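Sister chromatid cohesion protein (Chaetomium thermophilum, PDB 5T8V) probably serves as a cohesin loader that acts on chromatin, and is represented here by its C-terminal fragment, built largely of helical HEAT repeats. Local coordinates at residues Gln1137-Phe1142 and Ser1172-Ile1177; Ala1133-Gln1137 and Tyr1210-Val1215; Ile1129-Ala1133 and Ala1144-Leu1148. One frame throughout, in Å; residues are numbered along the deposited sequence.

Contact 1. Residues Gln1137-Phe1142 and Ser1172-Ile1177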
loop_
_atom_site.group_PDB
_atom_site.type_symbol
_atom_site.label_atom_id
_atom_site.label_comp_id
_atom_site.label_asym_id
_atom_site.label_seq_id
_atom_site.Cartn_x
_atom_site.Cartn_y
_atom_site.Cartn_z
ATOM N N GLN A 1137 -33.796 15.447 -22.235
ATOM C CA GLN A 1137 -32.477 15.067 -21.747
ATOM C C GLN A 1137 -31.904 13.886 -22.521
ATOM O O GLN A 1137 -31.043 13.167 -22.002
ATOM C CB GLN A 1137 -32.549 14.747 -20.253
ATOM C CG GLN A 1137 -31.235 14.911 -19.517
ATOM C CD GLN A 1137 -31.427 15.102 -18.027
ATOM O OE1 GLN A 1137 -30.686 15.848 -17.389
ATOM N NE2 GLN A 1137 -32.425 14.430 -17.461
ATOM N N ASP A 1138 -32.359 13.677 -23.753
ATOM C CA ASP A 1138 -31.927 12.560 -24.578
ATOM C C ASP A 1138 -30.914 13.039 -25.618
ATOM O O ASP A 1138 -30.520 14.206 -25.655
ATOM C CB ASP A 1138 -33.137 11.886 -25.232
ATOM C CG ASP A 1138 -34.110 12.882 -25.830
ATOM O OD1 ASP A 1138 -33.665 13.973 -26.247
ATOM O OD2 ASP A 1138 -35.320 12.578 -25.876
ATOM N N ASP A 1139 -30.489 12.112 -26.481
ATOM C CA ASP A 1139 -29.412 12.403 -27.424
ATOM C C ASP A 1139 -29.788 13.530 -28.379
ATOM O O ASP A 1139 -28.930 14.324 -28.780
ATOM C CB ASP A 1139 -29.048 11.141 -28.202
ATOM C CG ASP A 1139 -28.319 10.122 -27.351
ATOM O OD1 ASP A 1139 -27.450 10.529 -26.551
ATOM O OD2 ASP A 1139 -28.619 8.915 -27.479
ATOM N N HIS A 1140 -31.061 13.608 -28.768
ATOM C CA HIS A 1140 -31.499 14.674 -29.664
ATOM C C HIS A 1140 -31.188 16.044 -29.070
ATOM O O HIS A 1140 -30.556 16.898 -29.715
ATOM C CB HIS A 1140 -32.995 14.522 -29.935
ATOM C CG HIS A 1140 -33.481 15.310 -31.107
ATOM N ND1 HIS A 1140 -34.608 16.103 -31.056
ATOM C CD2 HIS A 1140 -32.996 15.427 -32.365
ATOM C CE1 HIS A 1140 -34.794 16.675 -32.231
ATOM N NE2 HIS A 1140 -33.829 16.282 -33.044
ATOM N N ALA A 1141 -31.621 16.268 -27.829
ATOM C CA ALA A 1141 -31.253 17.488 -27.126
ATOM C C ALA A 1141 -29.744 17.688 -27.140
ATOM O O ALA A 1141 -29.261 18.819 -27.280
ATOM C CB ALA A 1141 -31.776 17.443 -25.690
ATOM N N PHE A 1142 -28.978 16.598 -27.008
ATOM C CA PHE A 1142 -27.526 16.732 -27.056
ATOM C C PHE A 1142 -27.064 17.255 -28.407
ATOM O O PHE A 1142 -26.068 17.982 -28.483
ATOM C CB PHE A 1142 -26.822 15.413 -26.763
ATOM C CG PHE A 1142 -25.339 15.481 -26.987
ATOM C CD1 PHE A 1142 -24.538 16.257 -26.165
ATOM C CD2 PHE A 1142 -24.749 14.799 -28.037
ATOM C CE1 PHE A 1142 -23.175 16.337 -26.373
ATOM C CE2 PHE A 1142 -23.384 14.875 -28.250
ATOM C CZ PHE A 1142 -22.596 15.646 -27.416
ATOM N N SER A 1172 -27.375 18.961 -15.971
ATOM C CA SER A 1172 -28.084 17.837 -16.561
ATOM C C SER A 1172 -27.440 16.521 -16.141
ATOM O O SER A 1172 -26.238 16.449 -15.871
ATOM C CB SER A 1172 -28.091 17.952 -18.086
ATOM O OG SER A 1172 -28.820 16.891 -18.673
ATOM N N THR A 1173 -28.262 15.469 -16.085
ATOM C CA THR A 1173 -27.752 14.145 -15.748
ATOM C C THR A 1173 -27.078 13.476 -16.940
ATOM O O THR A 1173 -26.140 12.691 -16.755
ATOM C CB THR A 1173 -28.882 13.258 -15.220
ATOM O OG1 THR A 1173 -29.961 13.233 -16.163
ATOM C CG2 THR A 1173 -29.387 13.777 -13.882
ATOM N N HIS A 1174 -27.536 13.765 -18.159
ATOM C CA HIS A 1174 -26.874 13.265 -19.356
ATOM C C HIS A 1174 -25.440 13.789 -19.371
ATOM O O HIS A 1174 -25.233 15.002 -19.508
ATOM C CB HIS A 1174 -27.624 13.699 -20.617
ATOM C CG HIS A 1174 -27.140 13.034 -21.868
ATOM N ND1 HIS A 1174 -27.334 13.576 -23.120
ATOM C CD2 HIS A 1174 -26.476 11.870 -22.062
ATOM C CE1 HIS A 1174 -26.808 12.777 -24.031
ATOM N NE2 HIS A 1174 -26.281 11.734 -23.416
ATOM N N PRO A 1175 -24.427 12.928 -19.228
ATOM C CA PRO A 1175 -23.053 13.448 -19.098
ATOM C C PRO A 1175 -22.607 14.304 -20.271
ATOM O O PRO A 1175 -21.866 15.275 -20.075
ATOM C CB PRO A 1175 -22.208 12.171 -18.972
ATOM C CG PRO A 1175 -23.152 11.126 -18.499
ATOM C CD PRO A 1175 -24.468 11.458 -19.120
ATOM N N ARG A 1176 -23.039 13.975 -21.488
ATOM C CA ARG A 1176 -22.541 14.688 -22.660
ATOM C C ARG A 1176 -23.103 16.102 -22.745
ATOM O O ARG A 1176 -22.461 16.988 -23.318
ATOM C CB ARG A 1176 -22.872 13.901 -23.927
ATOM C CG ARG A 1176 -22.455 12.442 -23.859
ATOM C CD ARG A 1176 -21.660 12.023 -25.083
ATOM N NE ARG A 1176 -22.411 12.206 -26.321
ATOM C CZ ARG A 1176 -23.412 11.424 -26.714
ATOM N NH1 ARG A 1176 -23.800 10.402 -25.962
ATOM N NH2 ARG A 1176 -24.034 11.667 -27.859
ATOM N N ILE A 1177 -24.291 16.335 -22.187
ATOM C CA ILE A 1177 -24.819 17.693 -22.103
ATOM C C ILE A 1177 -24.151 18.453 -20.965
ATOM O O ILE A 1177 -23.785 19.625 -21.114
ATOM C CB ILE A 1177 -26.351 17.658 -21.938
ATOM C CG1 ILE A 1177 -27.003 17.040 -23.181
ATOM C CG2 ILE A 1177 -26.899 19.068 -21.681
ATOM C CD1 ILE A 1177 -28.510 16.854 -23.073
#

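Contact 2. Residues Ala1133-Gln1137 and Tyr1210-Val1215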
loop_
_atom_site.group_PDB
_atom_site.type_symbol
_atom_site.label_atom_id
_atom_site.label_comp_id
_atom_site.label_asym_id
_atom_site.label_seq_id
_atom_site.Cartn_x
_atom_site.Cartn_y
_atom_site.Cartn_z
ATOM N N ALA A 1133 -32.902 22.104 -27.220
ATOM C CA ALA A 1133 -31.804 21.767 -26.320
ATOM C C ALA A 1133 -32.257 21.679 -24.867
ATOM O O ALA A 1133 -31.685 20.906 -24.090
ATOM C CB ALA A 1133 -30.682 22.796 -26.458
ATOM N N THR A 1134 -33.277 22.447 -24.480
ATOM C CA THR A 1134 -33.675 22.564 -23.083
ATOM C C THR A 1134 -35.037 21.934 -22.802
ATOM O O THR A 1134 -35.637 22.211 -21.758
ATOM C CB THR A 1134 -33.685 24.034 -22.661
ATOM O OG1 THR A 1134 -34.664 24.750 -23.426
ATOM C CG2 THR A 1134 -32.314 24.663 -22.879
ATOM N N SER A 1135 -35.533 21.085 -23.701
ATOM C CA SER A 1135 -36.836 20.456 -23.528
ATOM C C SER A 1135 -36.751 18.996 -23.112
ATOM O O SER A 1135 -37.671 18.499 -22.453
ATOM C CB SER A 1135 -37.646 20.553 -24.825
ATOM O OG SER A 1135 -37.932 21.904 -25.145
ATOM N N THR A 1136 -35.679 18.298 -23.478
ATOM C CA THR A 1136 -35.507 16.897 -23.128
ATOM C C THR A 1136 -34.064 16.664 -22.709
ATOM O O THR A 1136 -33.211 17.552 -22.807
ATOM C CB THR A 1136 -35.881 15.969 -24.293
ATOM O OG1 THR A 1136 -35.294 16.455 -25.506
ATOM C CG2 THR A 1136 -37.391 15.886 -24.450
ATOM N N GLN A 1137 -33.796 15.447 -22.235
ATOM C CA GLN A 1137 -32.477 15.067 -21.747
ATOM C C GLN A 1137 -31.904 13.886 -22.521
ATOM O O GLN A 1137 -31.043 13.167 -22.002
ATOM C CB GLN A 1137 -32.549 14.747 -20.253
ATOM C CG GLN A 1137 -31.235 14.911 -19.517
ATOM C CD GLN A 1137 -31.427 15.102 -18.027
ATOM O OE1 GLN A 1137 -30.686 15.848 -17.389
ATOM N NE2 GLN A 1137 -32.425 14.430 -17.461
ATOM N N TYR A 1210 -35.455 23.699 -14.507
ATOM C CA TYR A 1210 -34.921 22.601 -15.306
ATOM C C TYR A 1210 -34.925 21.299 -14.516
ATOM O O TYR A 1210 -35.345 20.254 -15.024
ATOM C CB TYR A 1210 -33.509 22.953 -15.772
ATOM C CG TYR A 1210 -32.872 21.942 -16.699
ATOM C CD1 TYR A 1210 -33.249 21.858 -18.030
ATOM C CD2 TYR A 1210 -31.874 21.090 -16.246
ATOM C CE1 TYR A 1210 -32.663 20.943 -18.885
ATOM C CE2 TYR A 1210 -31.281 20.172 -17.091
ATOM C CZ TYR A 1210 -31.678 20.102 -18.410
ATOM O OH TYR A 1210 -31.090 19.187 -19.258
ATOM N N GLN A 1211 -34.464 21.345 -13.262
ATOM C CA GLN A 1211 -34.471 20.148 -12.428
ATOM C C GLN A 1211 -35.889 19.659 -12.164
ATOM O O GLN A 1211 -36.113 18.451 -12.021
ATOM C CB GLN A 1211 -33.757 20.428 -11.105
ATOM C CG GLN A 1211 -32.273 20.713 -11.248
ATOM C CD GLN A 1211 -31.478 19.481 -11.631
ATOM O OE1 GLN A 1211 -31.767 18.376 -11.173
ATOM N NE2 GLN A 1211 -30.473 19.664 -12.479
ATOM N N ARG A 1212 -36.855 20.576 -12.100
ATOM C CA ARG A 1212 -38.222 20.207 -11.751
ATOM C C ARG A 1212 -38.977 19.641 -12.948
ATOM O O ARG A 1212 -39.622 18.593 -12.843
ATOM C CB ARG A 1212 -38.958 21.423 -11.182
ATOM C CG ARG A 1212 -40.468 21.251 -11.068
ATOM C CD ARG A 1212 -41.110 22.400 -10.305
ATOM N NE ARG A 1212 -40.688 23.704 -10.810
ATOM C CZ ARG A 1212 -41.146 24.263 -11.927
ATOM N NH1 ARG A 1212 -42.041 23.633 -12.675
ATOM N NH2 ARG A 1212 -40.701 25.454 -12.301
ATOM N N ASP A 1213 -38.902 20.316 -14.094
ATOM C CA ASP A 1213 -39.717 19.951 -15.247
ATOM C C ASP A 1213 -39.032 18.967 -16.187
ATOM O O ASP A 1213 -39.717 18.157 -16.823
ATOM C CB ASP A 1213 -40.105 21.208 -16.030
ATOM C CG ASP A 1213 -40.892 22.197 -15.193
ATOM O OD1 ASP A 1213 -41.598 21.758 -14.260
ATOM O OD2 ASP A 1213 -40.805 23.413 -15.467
ATOM N N ILE A 1214 -37.705 19.013 -16.294
ATOM C CA ILE A 1214 -36.988 18.196 -17.268
ATOM C C ILE A 1214 -36.389 16.974 -16.584
ATOM O O ILE A 1214 -36.785 15.838 -16.863
ATOM C CB ILE A 1214 -35.897 19.018 -17.980
ATOM C CG1 ILE A 1214 -36.458 20.371 -18.432
ATOM C CG2 ILE A 1214 -35.341 18.245 -19.167
ATOM C CD1 ILE A 1214 -37.719 20.277 -19.279
ATOM N N VAL A 1215 -35.420 17.199 -15.693
ATOM C CA VAL A 1215 -34.796 16.091 -14.978
ATOM C C VAL A 1215 -35.818 15.373 -14.111
ATOM O O VAL A 1215 -35.675 14.177 -13.828
ATOM C CB VAL A 1215 -33.605 16.600 -14.139
ATOM C CG1 VAL A 1215 -32.948 15.452 -13.380
ATOM C CG2 VAL A 1215 -32.585 17.301 -15.025
#

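Contact 3. Residues Ile1129-Ala1133 and Ala1144-Leu1148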
loop_
_atom_site.group_PDB
_atom_site.type_symbol
_atom_site.label_atom_id
_atom_site.label_comp_id
_atom_site.label_asym_id
_atom_site.label_seq_id
_atom_site.Cartn_x
_atom_site.Cartn_y
_atom_site.Cartn_z
ATOM N N ILE A 1129 -33.617 26.152 -31.718
ATOM C CA ILE A 1129 -32.557 25.234 -31.308
ATOM C C ILE A 1129 -32.436 25.223 -29.792
ATOM O O ILE A 1129 -32.233 24.169 -29.175
ATOM C CB ILE A 1129 -31.219 25.598 -31.978
ATOM C CG1 ILE A 1129 -31.383 25.803 -33.489
ATOM C CG2 ILE A 1129 -30.223 24.471 -31.763
ATOM C CD1 ILE A 1129 -30.188 26.463 -34.144
ATOM N N THR A 1130 -32.569 26.394 -29.165
ATOM C CA THR A 1130 -32.594 26.461 -27.707
ATOM C C THR A 1130 -33.725 25.606 -27.147
ATOM O O THR A 1130 -33.514 24.797 -26.236
ATOM C CB THR A 1130 -32.743 27.915 -27.250
ATOM O OG1 THR A 1130 -31.620 28.683 -27.701
ATOM C CG2 THR A 1130 -32.833 28.006 -25.725
ATOM N N ARG A 1131 -34.937 25.774 -27.682
ATOM C CA ARG A 1131 -36.069 24.973 -27.226
ATOM C C ARG A 1131 -35.742 23.487 -27.271
ATOM O O ARG A 1131 -35.948 22.764 -26.291
ATOM C CB ARG A 1131 -37.303 25.273 -28.078
ATOM C CG ARG A 1131 -38.536 24.457 -27.693
ATOM C CD ARG A 1131 -39.678 24.659 -28.671
ATOM N NE ARG A 1131 -39.287 24.338 -30.042
ATOM C CZ ARG A 1131 -39.127 23.103 -30.510
ATOM N NH1 ARG A 1131 -39.316 22.054 -29.717
ATOM N NH2 ARG A 1131 -38.771 22.914 -31.774
ATOM N N ILE A 1132 -35.231 23.010 -28.408
ATOM C CA ILE A 1132 -34.901 21.591 -28.525
ATOM C C ILE A 1132 -33.848 21.203 -27.494
ATOM O O ILE A 1132 -33.881 20.099 -26.936
ATOM C CB ILE A 1132 -34.439 21.265 -29.959
ATOM C CG1 ILE A 1132 -35.590 21.483 -30.945
ATOM C CG2 ILE A 1132 -33.935 19.824 -30.050
ATOM C CD1 ILE A 1132 -35.184 21.396 -32.403
ATOM N N ALA A 1133 -32.902 22.104 -27.220
ATOM C CA ALA A 1133 -31.804 21.767 -26.320
ATOM C C ALA A 1133 -32.257 21.679 -24.867
ATOM O O ALA A 1133 -31.685 20.906 -24.090
ATOM C CB ALA A 1133 -30.682 22.796 -26.458
ATOM N N ALA A 1144 -28.867 19.343 -30.270
ATOM C CA ALA A 1144 -29.186 20.767 -30.220
ATOM C C ALA A 1144 -28.105 21.549 -29.477
ATOM O O ALA A 1144 -27.543 22.516 -30.007
ATOM C CB ALA A 1144 -30.550 20.976 -29.565
ATOM N N VAL A 1145 -27.798 21.145 -28.241
ATOM C CA VAL A 1145 -26.760 21.831 -27.479
ATOM C C VAL A 1145 -25.412 21.714 -28.165
ATOM O O VAL A 1145 -24.533 22.553 -27.947
ATOM C CB VAL A 1145 -26.675 21.286 -26.035
ATOM C CG1 VAL A 1145 -26.344 19.822 -26.043
ATOM C CG2 VAL A 1145 -25.641 22.056 -25.222
ATOM N N GLU A 1146 -25.214 20.680 -28.981
ATOM C CA GLU A 1146 -23.971 20.571 -29.734
ATOM C C GLU A 1146 -23.905 21.626 -30.827
ATOM O O GLU A 1146 -22.809 22.044 -31.219
ATOM C CB GLU A 1146 -23.838 19.168 -30.326
ATOM C CG GLU A 1146 -22.444 18.829 -30.819
ATOM C CD GLU A 1146 -22.310 17.370 -31.207
ATOM O OE1 GLU A 1146 -23.287 16.614 -31.024
ATOM O OE2 GLU A 1146 -21.229 16.979 -31.695
ATOM N N VAL A 1147 -25.060 22.066 -31.327
ATOM C CA VAL A 1147 -25.091 23.201 -32.246
ATOM C C VAL A 1147 -24.895 24.511 -31.492
ATOM O O VAL A 1147 -24.127 25.380 -31.925
ATOM C CB VAL A 1147 -26.407 23.193 -33.045
ATOM C CG1 VAL A 1147 -26.591 24.498 -33.820
ATOM C CG2 VAL A 1147 -26.432 22.009 -33.998
ATOM N N LEU A 1148 -25.579 24.679 -30.355
ATOM C CA LEU A 1148 -25.460 25.930 -29.607
ATOM C C LEU A 1148 -24.043 26.140 -29.094
ATOM O O LEU A 1148 -23.558 27.274 -29.039
ATOM C CB LEU A 1148 -26.448 25.956 -28.442
ATOM C CG LEU A 1148 -27.692 26.802 -28.706
ATOM C CD1 LEU A 1148 -28.435 26.241 -29.895
ATOM C CD2 LEU A 1148 -28.591 26.837 -27.481
#

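Contact 1. Residues Gln1137-Phe1142 and Ser1172-Ile1177
The side-chain carbonyl oxygen of Gln1137 draws two donors from the turn before helix 1175-1191. The backbone N of Thr1173 gives a hydrogen bond to Gln1137 OE1 (2.8 Å, N-H...O 154°), approaching from well above the amide plane. The hydroxyl OG of Ser1172 also donates to OE1, though the modelled length is too short to take literally. An extended side chain, its CG placed anti to the backbone N (chi1 -156°), carries the amide across to that turn.

The second half of the contact is built around Phe1142. Arg1176 lies over one face of its ring: CB of Arg1176 makes a CH-pi contact 3.8 Å from the centroid of the Phe1142 ring, and the guanidinium adds an off-centre cation-pi interaction, with Arg1176 CZ 4.2 Å from that centroid. The guanidinium does not lie flat on the ring, since the two planes stand 74° apart. Its NH1 also faces Asp1139, in a long salt bridge of 3.7 Å from Arg1176 NH1 to Asp1139 OD1. The same OD1 comes within 3.4 Å of CE1 of His1174, while CB of Phe1142 meets the edge of that imidazole. CG1 of Ile1177 packs 3.9 Å from Phe1142 CB.

Each segment runs from a loop into the first turn of a helix. Asp1138 is the N-cap of helix 1139-1154, its OD1 hydrogen-bonded to Thr1136 OG1 and weakly to Ala1141 N; His1174 is the N-cap of helix 1175-1191. The contact thus joins the beginnings of two helices of the cohesion C-terminal region, with helix 1065-1086 touching His1140 nearby.

Contact 2. Residues Ala1133-Gln1137 and Tyr1210-Val1215
Ile1214 reaches the turn Thr1134-Thr1136 with its branches, and the contact can be read outward along its side chain. Its CB sits 3.8 Å above one face of the Tyr1210 ring, offset toward the rim. From there CG2, anti to the backbone N, meets the backbone of the turn, 4.1 Å from Thr1136 C. CG1 takes the branch beside the backbone N (chi1 -47°) and approaches Thr1134 O. The terminal CD1 lies against two carbonyl oxygens, 3.8 Å from Thr1134 O and 3.6 Å from Ser1135 O. The meeting is of methyls with peptide groups, and no hydrogen bond crosses it.

In the fold, the turn links helices 1115-1133 and 1139-1154, as inter-helix turns do in helical repeat proteins, and it rests here on the C-terminal end of helix 1200-1213. At that end Tyr1210 O accepts from both Ile1214 N and Val1215 N.

Further along the turn, the amide of Gln1137, held by Ser1172 and Thr1173, lies against Val1215, whose CG2 is 3.4 Å from Gln1137 OE1. The Tyr1210 ring stands almost perpendicular to that amide, with planes 82° apart; its OH is weakly hydrogen-bonded to Ser1172 OG. Near the ring's edge lies Thr1134 O, 4.3 Å from Tyr1210 CE1.

Contact 3. Residues Ile1129-Ala1133 and Ala1144-Leu1148
Ala1133 and Ala1144 are the nearest CA pair of the two segments, 4.8 Å apart, with their CB methyls at 3.6 Å. The Ala1144 methyl has neighbours on several sides: besides Ala1133 CB it meets the backbone carbonyl of Ile1129, and CG2 of Ile1132 lies 3.6 Å from Ala1144 CB. Ile1132 directs that methyl at the alanine because CG2 is the branch anti to the backbone N, CG1 being turned beside it (chi1 -65°). Small side chains on both helices let backbone and methyl groups touch directly.

Helices 1115-1133 and 1139-1154 follow each other in the chain and form a helical hairpin, consistent with the helix-turn-helix architecture of a HEAT-repeat protein. The two short segments run at 133° to one another, with axes 8.5 Å apart at closest approach, so they splay away from a strictly antiparallel pairing.

Away from the alanines, larger side chains fill the spacing. The side chains of Ile1129 and Val1147 cross at about a right angle, Ile1129 CD1 lying 4.1 Å from Val1147 CG1, on the side where helix 1065-1086 adds Leu1072 and Leu1079. Leu1148 slides past Ile1129 in the opposite direction, though the modelled closeness of their methyls is doubtful. The solvent side is at Thr1130, which is partly exposed and whose CB points away from the other helix; its OG1, hydrogen-bonded to Leu1126 O, meets Leu1148 there, with CD2 of Leu1148 3.6 Å from Thr1130 OG1. Toward this margin helix 1163-1169 supplies Thr1165 to Thr1130 and Phe1166 to Leu1148.

Overall arrangement
The three contacts sit close together on one side of the chain's centre: the centre of contact 1 is about 10 Å from those of contacts 2 and 3, which are about 12 Å from each other. In chain order, contact 3 pairs the neighbouring helices 1115-1133 and 1139-1154, contact 1 joins the start of the latter to helix 1175-1191, and contact 2 reaches farthest along the sequence, to helix 1200-1213. Gln1137 belongs to contacts 1 and 2, Ala1133 to contacts 2 and 3, and Ala1141 packs on the backbone of Ala1133. The example illustrates how the short connection after helix 1115-1133 is packed against the starts or ends of later helices, while the helices it joins pack on each other.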